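Local coordinates for protein arsenical resistance operon trans-acting repressor (Bacteroides vulgatus, PDB 3KTB) that probably represses an arsenical resistance operon by binding DNA, and has a fold related to thioredoxin with cysteines seen in disulfides, at residues A[47-50]-A[56-59]; A[79-84]-A[98-103]. One frame throughout, in Å; residues are numbered along the deposited sequence.

Both contacts pack onto the same four-stranded mixed sheet, with centres about 17 Å apart and nearest atoms about 7 Å apart, so they do not touch. They follow one another along the chain, and strand 7-11 relates them. In contact 1, helix 57-60 rests near the edge strand 47-50, on the face of the sheet carrying Phe10. In contact 2, helix 94-101 covers the hairpin on the other face, where Trp100 also meets Ile7. Asn50 ND2 of contact 1 is hydrogen-bonded to Met14 O, just before Cys15, which forms the interchain disulfide; Cys16, next along, pairs with Cys21.

Contact 1 (A[47-50]-A[56-59]); sequences TRHN and QVYV
Tyr58 OH reaches two backbone carbonyls at once: it is hydrogen-bonded to Asp11 O on the adjacent strand, and it stands 2.9 Å from His49 O. The second approach is best read as a close polar contact, since the hydrogen bond of the hydroxyl goes to Asp11. The phenol lies against the backbone of His49 and Asn50, with Tyr58 OH 3.5 Å from Asn50 C, and Tyr58 CE2 comes within 4.0 Å of His49 CB. With CG anti to its own carbonyl carbon (chi1 -70°), the tyrosine carries its hydroxyl back to the strand although its CB does not point there.

The apolar half of the contact is a CH-pi interaction. Val57 CG2 sits over one face of the His49 imidazole, 4.2 Å from the ring centroid and only 13° off the normal. The second methyl covers the same face nearer the root of the ring: Val57 CG1 is 3.9 Å from His49 CG and 4.0 Å from His49 CB. The two side chains cross at about a right angle.

Two carboxylates fix the rotation of the imidazole, because His49 NE2 bonds to Glu8 OE1 and His49 ND1 to Glu54 OE2. Such a pair of acidic partners would probably favour the doubly protonated ring. Asn50 CB points away from the helix, and its amide is held by bonds from ND2 to Met14 O and from Arg52 N to OD1.

The connection 51-56 brings helix 57-60 back against the strand that precedes it. Phe10 of the parallel neighbour strand 7-11 completes the cluster, meeting Tyr58 edge-to-face and touching Val57, while Arg48, whose CB is directed away from 56-59, packs on helix 27-41.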
loop_
_atom_site.group_PDB
_atom_site.type_symbol
_atom_site.label_atom_id
_atom_site.label_comp_id
_atom_site.label_asym_id
_atom_site.label_seq_id
_atom_site.Cartn_x
_atom_site.Cartn_y
_atom_site.Cartn_z
ATOM N N THR A 47 -4.084 10.004 -25.970
ATOM C CA THR A 47 -3.722 10.581 -24.679
ATOM C C THR A 47 -2.424 11.368 -24.861
ATOM O O THR A 47 -1.488 10.878 -25.510
ATOM C CB THR A 47 -3.569 9.462 -23.598
ATOM O OG1 THR A 47 -4.842 8.837 -23.367
ATOM C CG2 THR A 47 -3.053 10.031 -22.288
ATOM N N ARG A 48 -2.385 12.598 -24.341
ATOM C CA ARG A 48 -1.169 13.420 -24.395
ATOM C C ARG A 48 -0.677 13.681 -23.005
ATOM O O ARG A 48 -1.483 13.880 -22.084
ATOM C CB ARG A 48 -1.474 14.807 -24.914
ATOM C CG ARG A 48 -1.512 14.975 -26.369
ATOM C CD ARG A 48 -1.719 16.451 -26.634
ATOM N NE ARG A 48 -0.477 16.988 -27.141
ATOM C CZ ARG A 48 -0.396 17.863 -28.125
ATOM N NH1 ARG A 48 -1.517 18.307 -28.686
ATOM N NH2 ARG A 48 0.805 18.279 -28.545
ATOM N N HIS A 49 0.638 13.774 -22.861
ATOM C CA HIS A 49 1.206 14.283 -21.625
ATOM C C HIS A 49 2.147 15.456 -21.881
ATOM O O HIS A 49 2.836 15.516 -22.908
ATOM C CB HIS A 49 1.936 13.182 -20.855
ATOM C CG HIS A 49 1.118 11.947 -20.672
ATOM N ND1 HIS A 49 -0.051 11.935 -19.937
ATOM C CD2 HIS A 49 1.281 10.689 -21.148
ATOM C CE1 HIS A 49 -0.571 10.719 -19.962
ATOM N NE2 HIS A 49 0.218 9.945 -20.691
ATOM N N ASN A 50 2.167 16.379 -20.927
ATOM C CA ASN A 50 3.097 17.501 -20.944
ATOM C C ASN A 50 4.090 17.368 -19.768
ATOM O O ASN A 50 3.680 17.306 -18.603
ATOM C CB ASN A 50 2.289 18.803 -20.861
ATOM C CG ASN A 50 3.158 20.036 -20.737
ATOM O OD1 ASN A 50 4.387 19.975 -20.842
ATOM N ND2 ASN A 50 2.514 21.177 -20.513
ATOM N N GLN A 56 5.594 13.013 -13.322
ATOM C CA GLN A 56 5.692 11.675 -12.732
ATOM C C GLN A 56 5.420 10.566 -13.748
ATOM O O GLN A 56 5.892 9.432 -13.586
ATOM C CB GLN A 56 4.772 11.531 -11.512
ATOM C CG GLN A 56 5.019 10.261 -10.691
ATOM C CD GLN A 56 5.278 10.549 -9.215
ATOM O OE1 GLN A 56 4.958 11.632 -8.717
ATOM N NE2 GLN A 56 5.856 9.576 -8.511
ATOM N N VAL A 57 4.669 10.894 -14.797
ATOM C CA VAL A 57 4.355 9.910 -15.823
ATOM C C VAL A 57 5.582 9.591 -16.690
ATOM O O VAL A 57 5.687 8.492 -17.227
ATOM C CB VAL A 57 3.154 10.346 -16.697
ATOM C CG1 VAL A 57 3.568 11.426 -17.679
ATOM C CG2 VAL A 57 2.573 9.146 -17.430
ATOM N N TYR A 58 6.505 10.547 -16.811
ATOM C CA TYR A 58 7.728 10.355 -17.593
ATOM C C TYR A 58 8.697 9.450 -16.842
ATOM O O TYR A 58 9.677 8.942 -17.409
ATOM C CB TYR A 58 8.389 11.704 -17.920
ATOM C CG TYR A 58 7.594 12.535 -18.918
ATOM C CD1 TYR A 58 8.061 12.749 -20.215
ATOM C CD2 TYR A 58 6.367 13.076 -18.568
ATOM C CE1 TYR A 58 7.339 13.489 -21.129
ATOM C CE2 TYR A 58 5.622 13.827 -19.478
ATOM C CZ TYR A 58 6.114 14.029 -20.756
ATOM O OH TYR A 58 5.374 14.771 -21.648
ATOM N N VAL A 59 8.412 9.244 -15.559
ATOM C CA VAL A 59 9.157 8.282 -14.750
ATOM C C VAL A 59 8.438 6.930 -14.715
ATOM O O VAL A 59 8.986 5.919 -15.148
ATOM C CB VAL A 59 9.361 8.788 -13.303
ATOM C CG1 VAL A 59 10.040 7.722 -12.467
ATOM C CG2 VAL A 59 10.167 10.078 -13.293
#

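Contact 2 (A[79-84]-A[98-103]); sequences TLVDGE and SEWTGV
Val81 and Trp100 join the beta hairpin 78-87 to helix 94-101, the hairpin and final helix of a thioredoxin-like fold. Their contact is apolar, with no hydrogen bond crossing between the segments.

The main interaction is a CH-pi contact. Val81 CG2 stands 3.3 Å from the centroid of the six-membered ring of Trp100, 4° off its normal, so the methyl sits almost exactly above that ring. Its distances to the six ring carbons bear this out, since they differ by no more than about 0.1 Å. The branching of Val81 spreads the valine along the indole: CG1, anti to the backbone N, lies beside the five-membered ring, 4.2 Å from Trp100 CG. The side chains cross at about a right angle. Thr79, two residues earlier and on the same face of the strand, adds its CG2 at 4.2 Å from Trp100 CZ3, in an oblique approach. Ala86 and Val87 of strand 84-87 and Ile7 of strand 7-11 also touch the indole, so it spans three strands.

Backbone bonds hold each partner in shape. The hairpin turns through a type I' turn from Val81 to Glu84, closed by a reciprocal pair: Val81 N donates to Glu84 O at 2.9 Å and Glu84 N to Val81 O at 3.2 Å. Gly83 has a positive phi at which a CB would press on the carbonyl O of Asp82. Asp82 OD2 is hydrogen-bonded to Lys6 N, which places the turn beside the N-terminal part of the chain.

On the helix side, a positive phi at Gly102 takes the chain out of the helix, although the helical bonding pattern persists to that residue: Gly102 N still donates to Ser98 O at 2.9 Å.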
loop_
_atom_site.group_PDB
_atom_site.type_symbol
_atom_site.label_atom_id
_atom_site.label_comp_id
_atom_site.label_asym_id
_atom_site.label_seq_id
_atom_site.Cartn_x
_atom_site.Cartn_y
_atom_site.Cartn_z
ATOM N N THR A 79 6.226 9.378 -29.116
ATOM C CA THR A 79 4.918 8.782 -29.355
ATOM C C THR A 79 4.977 7.276 -29.194
ATOM O O THR A 79 5.777 6.616 -29.836
ATOM C CB THR A 79 4.449 9.076 -30.753
ATOM O OG1 THR A 79 4.420 10.493 -30.926
ATOM C CG2 THR A 79 3.046 8.523 -30.962
ATOM N N LEU A 80 4.132 6.733 -28.326
ATOM C CA LEU A 80 4.048 5.287 -28.175
ATOM C C LEU A 80 2.865 4.809 -28.995
ATOM O O LEU A 80 1.810 5.438 -28.999
ATOM C CB LEU A 80 3.852 4.883 -26.713
ATOM C CG LEU A 80 4.846 5.399 -25.674
ATOM C CD1 LEU A 80 4.440 4.898 -24.289
ATOM C CD2 LEU A 80 6.272 4.986 -26.018
ATOM N N VAL A 81 3.070 3.707 -29.707
ATOM C CA VAL A 81 2.023 3.049 -30.448
ATOM C C VAL A 81 1.970 1.639 -29.893
ATOM O O VAL A 81 2.958 0.909 -29.946
ATOM C CB VAL A 81 2.319 3.047 -31.953
ATOM C CG1 VAL A 81 1.267 2.233 -32.716
ATOM C CG2 VAL A 81 2.350 4.475 -32.462
ATOM N N ASP A 82 0.811 1.298 -29.330
ATOM C CA ASP A 82 0.601 0.084 -28.541
ATOM C C ASP A 82 1.704 -0.164 -27.511
ATOM O O ASP A 82 2.119 -1.297 -27.294
ATOM C CB ASP A 82 0.370 -1.132 -29.442
ATOM C CG ASP A 82 -1.011 -1.118 -30.097
ATOM O OD1 ASP A 82 -1.118 -1.547 -31.268
ATOM O OD2 ASP A 82 -1.995 -0.682 -29.446
ATOM N N GLY A 83 2.172 0.910 -26.884
ATOM C CA GLY A 83 3.119 0.822 -25.789
ATOM C C GLY A 83 4.581 0.977 -26.162
ATOM O O GLY A 83 5.421 1.177 -25.283
ATOM N N GLU A 84 4.896 0.890 -27.452
ATOM C CA GLU A 84 6.290 0.927 -27.889
ATOM C C GLU A 84 6.641 2.191 -28.653
ATOM O O GLU A 84 5.805 2.747 -29.374
ATOM C CB GLU A 84 6.599 -0.286 -28.751
ATOM C CG GLU A 84 6.537 -1.594 -27.995
ATOM C CD GLU A 84 5.869 -2.678 -28.804
ATOM O OE1 GLU A 84 4.839 -2.375 -29.449
ATOM O OE2 GLU A 84 6.368 -3.826 -28.796
ATOM N N SER A 98 -3.067 8.297 -39.466
ATOM C CA SER A 98 -4.119 7.774 -40.318
ATOM C C SER A 98 -3.990 6.248 -40.436
ATOM O O SER A 98 -4.998 5.519 -40.448
ATOM C CB SER A 98 -4.027 8.447 -41.689
ATOM O OG SER A 98 -5.228 8.283 -42.428
ATOM N N GLU A 99 -2.748 5.766 -40.502
ATOM C CA GLU A 99 -2.505 4.337 -40.636
ATOM C C GLU A 99 -2.759 3.610 -39.320
ATOM O O GLU A 99 -3.374 2.545 -39.305
ATOM C CB GLU A 99 -1.093 4.050 -41.176
ATOM C CG GLU A 99 -0.995 4.076 -42.712
ATOM C CD GLU A 99 0.425 4.367 -43.242
ATOM O OE1 GLU A 99 0.608 4.383 -44.482
ATOM O OE2 GLU A 99 1.354 4.590 -42.428
ATOM N N TRP A 100 -2.310 4.193 -38.213
ATOM C CA TRP A 100 -2.441 3.537 -36.910
ATOM C C TRP A 100 -3.879 3.483 -36.429
ATOM O O TRP A 100 -4.230 2.719 -35.522
ATOM C CB TRP A 100 -1.639 4.284 -35.864
ATOM C CG TRP A 100 -0.205 4.208 -36.086
ATOM C CD1 TRP A 100 0.481 3.200 -36.713
ATOM C CD2 TRP A 100 0.765 5.168 -35.666
ATOM N NE1 TRP A 100 1.825 3.482 -36.708
ATOM C CE2 TRP A 100 2.030 4.684 -36.074
ATOM C CE3 TRP A 100 0.690 6.388 -34.986
ATOM C CZ2 TRP A 100 3.214 5.383 -35.824
ATOM C CZ3 TRP A 100 1.859 7.081 -34.739
ATOM C CH2 TRP A 100 3.112 6.571 -35.161
ATOM N N THR A 101 -4.707 4.287 -37.072
ATOM C CA THR A 101 -6.000 4.646 -36.542
ATOM C C THR A 101 -7.120 4.139 -37.471
ATOM O O THR A 101 -8.255 3.921 -37.059
ATOM C CB THR A 101 -5.988 6.177 -36.382
ATOM O OG1 THR A 101 -6.141 6.542 -35.002
ATOM C CG2 THR A 101 -6.991 6.824 -37.240
ATOM N N GLY A 102 -6.784 3.920 -38.733
ATOM C CA GLY A 102 -7.772 3.466 -39.692
ATOM C C GLY A 102 -8.646 4.607 -40.174
ATOM O O GLY A 102 -9.497 4.416 -41.037
ATOM N N VAL A 103 -8.442 5.800 -39.619
ATOM C CA VAL A 103 -9.236 6.964 -40.012
ATOM C C VAL A 103 -8.587 7.743 -41.159
ATOM O O VAL A 103 -7.383 8.008 -41.127
ATOM C CB VAL A 103 -9.496 7.905 -38.809
ATOM C CG1 VAL A 103 -10.143 9.213 -39.276
ATOM C CG2 VAL A 103 -10.362 7.194 -37.765
#